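Local coordinates for protein enoyl-CoA hydratase (Mycobacterium avium subsp. paratuberculosis, PDB 4LK5) that probably hydrates the double bond of enoyl-CoA thioesters and belongs to the crotonase-like enoyl-CoA hydratase/isomerase family, at residues Phe46-Asn51 against Val83-Ala88; Val132-Gln137 against Asp152-Ser157. All coordinates share one frame; numbering follows the deposited sequence.

Interaction 1 of 2, residues Phe46-Asn51 against Val83-Ala88; sequences FSVTIN and VRIGGA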
ATOM      1  N   PHE C  46      -2.679  26.219 -14.426  1.00 46.04           N
ATOM      2  CA  PHE C  46      -3.266  26.929 -13.321  1.00 44.89           C
ATOM      3  C   PHE C  46      -2.283  26.735 -12.200  1.00 47.37           C
ATOM      4  O   PHE C  46      -2.100  25.605 -11.739  1.00 51.79           O
ATOM      5  CB  PHE C  46      -4.598  26.270 -13.047  1.00 46.33           C
ATOM      6  CG  PHE C  46      -5.466  26.977 -12.076  1.00 46.79           C
ATOM      7  CD1 PHE C  46      -6.365  27.934 -12.507  1.00 53.48           C
ATOM      8  CD2 PHE C  46      -5.460  26.614 -10.734  1.00 47.14           C
ATOM      9  CE1 PHE C  46      -7.207  28.565 -11.599  1.00 53.52           C
ATOM     10  CE2 PHE C  46      -6.291  27.229  -9.820  1.00 47.87           C
ATOM     11  CZ  PHE C  46      -7.172  28.203 -10.247  1.00 52.62           C
ATOM     12  N   SER C  47      -1.571  27.800 -11.830  1.00 47.78           N
ATOM     13  CA  SER C  47      -0.607  27.716 -10.739  1.00 47.59           C
ATOM     14  C   SER C  47      -1.215  28.314  -9.513  1.00 48.71           C
ATOM     15  O   SER C  47      -2.035  29.215  -9.580  1.00 53.32           O
ATOM     16  CB  SER C  47       0.729  28.422 -11.030  1.00 46.56           C
ATOM     17  OG  SER C  47       1.243  28.099 -12.316  1.00 52.44           O
ATOM     18  N   VAL C  48      -0.776  27.809  -8.381  1.00 48.07           N
ATOM     19  CA  VAL C  48      -1.282  28.223  -7.122  1.00 48.59           C
ATOM     20  C   VAL C  48      -0.058  28.260  -6.232  1.00 49.29           C
ATOM     21  O   VAL C  48       0.570  27.235  -5.990  1.00 49.86           O
ATOM     22  CB  VAL C  48      -2.364  27.236  -6.633  1.00 51.79           C
ATOM     23  CG1 VAL C  48      -2.655  27.436  -5.163  1.00 54.48           C
ATOM     24  CG2 VAL C  48      -3.659  27.419  -7.425  1.00 52.45           C
ATOM     25  N   THR C  49       0.292  29.448  -5.759  1.00 50.99           N
ATOM     26  CA  THR C  49       1.550  29.621  -5.089  1.00 51.30           C
ATOM     27  C   THR C  49       1.374  30.391  -3.781  1.00 56.74           C
ATOM     28  O   THR C  49       0.965  31.551  -3.769  1.00 57.06           O
ATOM     29  CB  THR C  49       2.536  30.308  -6.036  1.00 53.09           C
ATOM     30  OG1 THR C  49       2.437  29.696  -7.336  1.00 51.59           O
ATOM     31  CG2 THR C  49       3.975  30.217  -5.512  1.00 50.50           C
ATOM     32  N   ILE C  50       1.665  29.707  -2.676  1.00 63.01           N
ATOM     33  CA  ILE C  50       1.605  30.297  -1.337  1.00 63.51           C
ATOM     34  C   ILE C  50       2.795  31.252  -1.270  1.00 69.74           C
ATOM     35  O   ILE C  50       3.841  30.956  -1.862  1.00 68.90           O
ATOM     36  CB  ILE C  50       1.689  29.227  -0.218  1.00 57.07           C
ATOM     37  CG1 ILE C  50       0.591  28.168  -0.378  1.00 59.41           C
ATOM     38  CG2 ILE C  50       1.558  29.854   1.161  1.00 56.02           C
ATOM     39  CD1 ILE C  50       0.725  26.963   0.545  1.00 57.68           C
ATOM     40  N   ASN C  51       2.626  32.391  -0.574  1.00 67.29           N
ATOM     41  CA  ASN C  51       3.604  33.486  -0.605  1.00 64.13           C
ATOM     42  C   ASN C  51       3.832  34.127   0.759  1.00 63.31           C
ATOM     43  O   ASN C  51       3.830  35.339   0.919  1.00 67.32           O
ATOM     44  CB  ASN C  51       3.160  34.544  -1.621  1.00 65.17           C
ATOM     45  CG  ASN C  51       4.331  35.263  -2.269  1.00 64.70           C
ATOM     46  OD1 ASN C  51       5.415  35.392  -1.681  1.00 62.00           O
ATOM     47  ND2 ASN C  51       4.124  35.715  -3.508  1.00 60.64           N
ATOM     48  N   VAL C  83      -2.705  21.583 -13.186  1.00 44.91           N
ATOM     49  CA  VAL C  83      -2.742  22.430 -12.003  1.00 44.33           C
ATOM     50  C   VAL C  83      -1.453  22.215 -11.175  1.00 46.68           C
ATOM     51  O   VAL C  83      -1.031  21.093 -10.953  1.00 47.37           O
ATOM     52  CB  VAL C  83      -4.002  22.095 -11.162  1.00 48.84           C
ATOM     53  CG1 VAL C  83      -3.991  22.824  -9.815  1.00 51.20           C
ATOM     54  CG2 VAL C  83      -5.287  22.419 -11.922  1.00 45.62           C
ATOM     55  N   ARG C  84      -0.792  23.282 -10.752  1.00 48.09           N
ATOM     56  CA  ARG C  84       0.388  23.116  -9.918  1.00 49.45           C
ATOM     57  C   ARG C  84       0.247  23.917  -8.657  1.00 46.38           C
ATOM     58  O   ARG C  84      -0.133  25.068  -8.720  1.00 41.56           O
ATOM     59  CB  ARG C  84       1.688  23.512 -10.624  1.00 54.40           C
ATOM     60  CG  ARG C  84       1.579  24.506 -11.769  1.00 59.28           C
ATOM     61  CD  ARG C  84       2.574  25.669 -11.665  1.00 55.18           C
ATOM     62  NE  ARG C  84       3.989  25.302 -11.627  1.00 60.10           N
ATOM     63  CZ  ARG C  84       4.809  25.516 -10.592  1.00 60.78           C
ATOM     64  NH1 ARG C  84       4.368  26.084  -9.471  1.00 67.01           N
ATOM     65  NH2 ARG C  84       6.089  25.163 -10.672  1.00 54.81           N
ATOM     66  N   ILE C  85       0.551  23.291  -7.521  1.00 46.48           N
ATOM     67  CA  ILE C  85       0.613  23.986  -6.245  1.00 47.36           C
ATOM     68  C   ILE C  85       2.052  24.033  -5.883  1.00 47.42           C
ATOM     69  O   ILE C  85       2.769  23.046  -6.069  1.00 46.79           O
ATOM     70  CB  ILE C  85       0.037  23.225  -5.028  1.00 50.83           C
ATOM     71  CG1 ILE C  85      -0.710  21.974  -5.426  1.00 52.08           C
ATOM     72  CG2 ILE C  85      -0.790  24.154  -4.137  1.00 48.74           C
ATOM     73  CD1 ILE C  85      -1.983  22.272  -6.153  1.00 57.11           C
ATOM     74  N   GLY C  86       2.441  25.148  -5.288  1.00 47.08           N
ATOM     75  CA  GLY C  86       3.764  25.320  -4.734  1.00 48.94           C
ATOM     76  C   GLY C  86       3.783  26.466  -3.737  1.00 52.21           C
ATOM     77  O   GLY C  86       2.740  27.070  -3.443  1.00 52.64           O
ATOM     78  N   GLY C  87       4.975  26.734  -3.198  1.00 53.45           N
ATOM     79  CA  GLY C  87       5.203  27.809  -2.244  1.00 54.75           C
ATOM     80  C   GLY C  87       6.492  28.537  -2.563  1.00 54.30           C
ATOM     81  O   GLY C  87       7.447  27.904  -3.025  1.00 47.15           O
ATOM     82  N   ALA C  88       6.523  29.858  -2.311  1.00 55.02           N
ATOM     83  CA  ALA C  88       7.655  30.720  -2.723  1.00 53.95           C
ATOM     84  C   ALA C  88       8.901  30.578  -1.838  1.00 52.88           C
ATOM     85  O   ALA C  88       8.807  30.305  -0.635  1.00 46.56           O
ATOM     86  CB  ALA C  88       7.224  32.182  -2.806  1.00 55.36           C
TER

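Interaction 2 of 2, residues Val132-Gln137 against Asp152-Ser157; sequences VVAVVQ and DVVLAS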
ATOM      1  N   VAL C 132      -3.231  17.194 -11.065  1.00 42.73           N
ATOM      2  CA  VAL C 132      -2.820  18.201 -10.102  1.00 39.93           C
ATOM      3  C   VAL C 132      -1.412  17.893  -9.622  1.00 38.21           C
ATOM      4  O   VAL C 132      -1.167  16.800  -9.127  1.00 39.61           O
ATOM      5  CB  VAL C 132      -3.767  18.229  -8.906  1.00 39.72           C
ATOM      6  CG1 VAL C 132      -3.248  19.228  -7.872  1.00 43.20           C
ATOM      7  CG2 VAL C 132      -5.170  18.589  -9.358  1.00 38.36           C
ATOM      8  N   VAL C 133      -0.494  18.853  -9.768  1.00 37.27           N
ATOM      9  CA  VAL C 133       0.917  18.619  -9.525  1.00 35.48           C
ATOM     10  C   VAL C 133       1.413  19.374  -8.329  1.00 36.53           C
ATOM     11  O   VAL C 133       1.243  20.568  -8.286  1.00 45.32           O
ATOM     12  CB  VAL C 133       1.794  19.101 -10.685  1.00 37.49           C
ATOM     13  CG1 VAL C 133       3.253  18.669 -10.435  1.00 37.66           C
ATOM     14  CG2 VAL C 133       1.301  18.568 -12.005  1.00 35.18           C
ATOM     15  N   ALA C 134       2.050  18.677  -7.386  1.00 36.33           N
ATOM     16  CA  ALA C 134       2.708  19.289  -6.253  1.00 36.74           C
ATOM     17  C   ALA C 134       4.205  19.431  -6.472  1.00 37.32           C
ATOM     18  O   ALA C 134       4.911  18.472  -6.742  1.00 43.30           O
ATOM     19  CB  ALA C 134       2.450  18.502  -4.982  1.00 40.11           C
ATOM     20  N   VAL C 135       4.679  20.646  -6.290  1.00 38.69           N
ATOM     21  CA  VAL C 135       6.019  21.042  -6.626  1.00 39.54           C
ATOM     22  C   VAL C 135       6.727  21.372  -5.336  1.00 37.25           C
ATOM     23  O   VAL C 135       6.552  22.441  -4.805  1.00 41.05           O
ATOM     24  CB  VAL C 135       5.979  22.318  -7.495  1.00 39.10           C
ATOM     25  CG1 VAL C 135       7.392  22.801  -7.790  1.00 39.35           C
ATOM     26  CG2 VAL C 135       5.209  22.060  -8.775  1.00 39.95           C
ATOM     27  N   VAL C 136       7.535  20.457  -4.841  1.00 39.98           N
ATOM     28  CA  VAL C 136       8.034  20.545  -3.486  1.00 39.38           C
ATOM     29  C   VAL C 136       9.537  20.885  -3.517  1.00 43.90           C
ATOM     30  O   VAL C 136      10.342  19.998  -3.725  1.00 42.23           O
ATOM     31  CB  VAL C 136       7.698  19.224  -2.750  1.00 36.60           C
ATOM     32  CG1 VAL C 136       8.078  19.282  -1.285  1.00 38.35           C
ATOM     33  CG2 VAL C 136       6.202  18.943  -2.843  1.00 36.77           C
ATOM     34  N   GLN C 137       9.901  22.168  -3.352  1.00 48.20           N
ATOM     35  CA  GLN C 137      11.326  22.583  -3.495  1.00 54.21           C
ATOM     36  C   GLN C 137      12.025  22.524  -2.160  1.00 51.75           C
ATOM     37  O   GLN C 137      13.237  22.483  -2.124  1.00 52.12           O
ATOM     38  CB  GLN C 137      11.588  23.994  -4.102  1.00 54.80           C
ATOM     39  CG  GLN C 137      10.439  24.759  -4.746  1.00 55.44           C
ATOM     40  CD  GLN C 137       9.479  25.326  -3.712  1.00 62.12           C
ATOM     41  OE1 GLN C 137       9.879  25.801  -2.621  1.00 48.97           O
ATOM     42  NE2 GLN C 137       8.178  25.251  -4.039  1.00 68.06           N
ATOM     43  N   ASP C 152      -1.781  14.397  -7.469  1.00 36.10           N
ATOM     44  CA  ASP C 152      -1.648  13.230  -8.363  1.00 38.91           C
ATOM     45  C   ASP C 152      -0.197  12.917  -8.695  1.00 38.71           C
ATOM     46  O   ASP C 152       0.214  11.766  -8.919  1.00 37.61           O
ATOM     47  CB  ASP C 152      -2.387  13.541  -9.650  1.00 40.51           C
ATOM     48  CG  ASP C 152      -3.847  13.890  -9.396  1.00 45.87           C
ATOM     49  OD1 ASP C 152      -4.539  13.124  -8.664  1.00 47.84           O
ATOM     50  OD2 ASP C 152      -4.288  14.942  -9.887  1.00 44.75           O
ATOM     51  N   VAL C 153       0.579  13.973  -8.736  1.00 36.69           N
ATOM     52  CA  VAL C 153       1.961  13.879  -9.079  1.00 38.65           C
ATOM     53  C   VAL C 153       2.683  14.716  -8.045  1.00 36.34           C
ATOM     54  O   VAL C 153       2.268  15.838  -7.768  1.00 34.65           O
ATOM     55  CB  VAL C 153       2.166  14.445 -10.506  1.00 38.41           C
ATOM     56  CG1 VAL C 153       3.637  14.650 -10.800  1.00 39.63           C
ATOM     57  CG2 VAL C 153       1.545  13.505 -11.511  1.00 36.09           C
ATOM     58  N   VAL C 154       3.733  14.165  -7.456  1.00 36.51           N
ATOM     59  CA  VAL C 154       4.538  14.922  -6.517  1.00 36.70           C
ATOM     60  C   VAL C 154       5.994  14.947  -6.967  1.00 36.22           C
ATOM     61  O   VAL C 154       6.664  13.934  -6.969  1.00 38.77           O
ATOM     62  CB  VAL C 154       4.391  14.364  -5.098  1.00 39.26           C
ATOM     63  CG1 VAL C 154       5.085  15.245  -4.070  1.00 39.42           C
ATOM     64  CG2 VAL C 154       2.929  14.240  -4.760  1.00 39.94           C
ATOM     65  N   LEU C 155       6.459  16.132  -7.363  1.00 39.19           N
ATOM     66  CA  LEU C 155       7.839  16.358  -7.788  1.00 37.13           C
ATOM     67  C   LEU C 155       8.593  17.027  -6.647  1.00 35.56           C
ATOM     68  O   LEU C 155       8.185  18.054  -6.148  1.00 32.26           O
ATOM     69  CB  LEU C 155       7.854  17.265  -9.005  1.00 36.77           C
ATOM     70  CG  LEU C 155       7.574  16.701 -10.419  1.00 35.18           C
ATOM     71  CD1 LEU C 155       6.936  15.341 -10.453  1.00 35.59           C
ATOM     72  CD2 LEU C 155       6.762  17.676 -11.231  1.00 34.05           C
ATOM     73  N   ALA C 156       9.686  16.407  -6.238  1.00 36.61           N
ATOM     74  CA  ALA C 156      10.504  16.906  -5.175  1.00 41.65           C
ATOM     75  C   ALA C 156      11.952  17.234  -5.617  1.00 46.04           C
ATOM     76  O   ALA C 156      12.519  16.588  -6.504  1.00 44.84           O
ATOM     77  CB  ALA C 156      10.515  15.896  -4.048  1.00 44.41           C
ATOM     78  N   SER C 157      12.497  18.287  -5.005  1.00 47.41           N
ATOM     79  CA  SER C 157      13.917  18.600  -5.008  1.00 46.20           C
ATOM     80  C   SER C 157      14.673  17.699  -4.040  1.00 48.13           C
ATOM     81  O   SER C 157      14.131  17.266  -3.010  1.00 42.15           O
ATOM     82  CB  SER C 157      14.121  20.047  -4.550  1.00 45.51           C
ATOM     83  OG  SER C 157      15.478  20.284  -4.219  1.00 48.26           O
TER

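Interaction 1 of 2, residues Phe46-Asn51 against Val83-Ala88
Val48 and Ile85 stand side by side on neighbouring parallel strands and point the same way from the sheet. From Val48, CB passes 3.7 Å from the carbonyl O of Arg84, the acceptor of the Val48 backbone N-H. Of its two branches, CG1 does the touching: with chi1 at 165° it lies anti to the backbone N and reaches 3.9 Å from CG2 of Ile85. CG2 of Ile85 also lies 3.8 Å from the Val48 carbonyl O. Both side chains then meet Met71 of helix 61-76, so the pair joins the sheet to the connecting helix of the beta-alpha-beta unit formed by strand 45-50, helix 61-76 and strand 82-87. Phe46 and Val83 continue this apolar face, CB of Phe46 lying 4.1 Å from CG2 of Val83, while the Phe46 side chain also packs on Tyr73 and Ala74 of the same helix.

Between the strands run five backbone hydrogen bonds in the staggered parallel pattern, from Arg84 N to Phe46 O (2.8 Å) through to Ala88 N to Ile50 O (2.9 Å). Gly86 takes part through both its N and its O, bonding Val48 O and Ile50 N. Beyond the strand end, Asn51 gives its ND2 to Asp38. The chemistry thus gives this pair of strands an apolar face toward helix 61-76 and a more polar one on the side of Ser47, Arg84 and Thr49.

Interaction 2 of 2, residues Val132-Gln137 against Asp152-Ser157
Val132 and Asp152 meet where the two strands start; Val132 N hydrogen-bonds to OD2 of Asp152 (2.8 Å), although the position of that oxygen is less certain. In return, Val132 O accepts the Asp152 N-H at 3.0 Å, with the donor tilted 15° from the carbonyl plane, and a weak bond from Val153 N at 3.3 Å, so one carbonyl serves two successive amides. The regular parallel pattern follows: Ala134 N gives to Val153 O in an almost straight bond (174° at the hydrogen), Leu155 N to Ala134 O, Val136 N to Leu155 O and Ser157 N to Val136 O.

These are neighbouring parallel strands in the central sheet of the crotonase fold, linked through helix 143-150; strand 213-215 lies beyond 153-157, and Thr212 takes the Val154 N-H on its OG1.

Apolar contacts occupy both faces. On one, Val133 CG1, set anti to the backbone N (chi1 -173°), meets CD2 of Leu155 at 3.7 Å and CG1 of Val153 at 4.1 Å; helix 217-233 covers this side, with Leu231 on Val133 and Val227 on Leu155. On the other, Val154 CG1 lies 4.1 Å from CG2 of Val136, the two side chains crossing at a slant. Ile188 of the second subunit packs on Val154, and Met191 of that subunit on Asp152.

Interactions 1 and 2 are successive strand pairs of one sheet, their centres about 10 Å apart, and strands 82-87 and 132-136 join them edge to edge: Val83 O lies 2.6 Å from Val133 N and Ile85 N 2.9 Å from Val133 O, both probable hydrogen bonds. Interaction 1 is partly buried and lies toward the strand 37-41 edge; polar side chains occupy one of its faces, and no other subunit touches it. Interaction 2 is a buried contact, lined mostly by valine, alanine and leucine on both faces, and its Asp152 end approaches the second subunit. The helix packed on interaction 1 links its own two strands, whereas the one on interaction 2 comes from later in the chain.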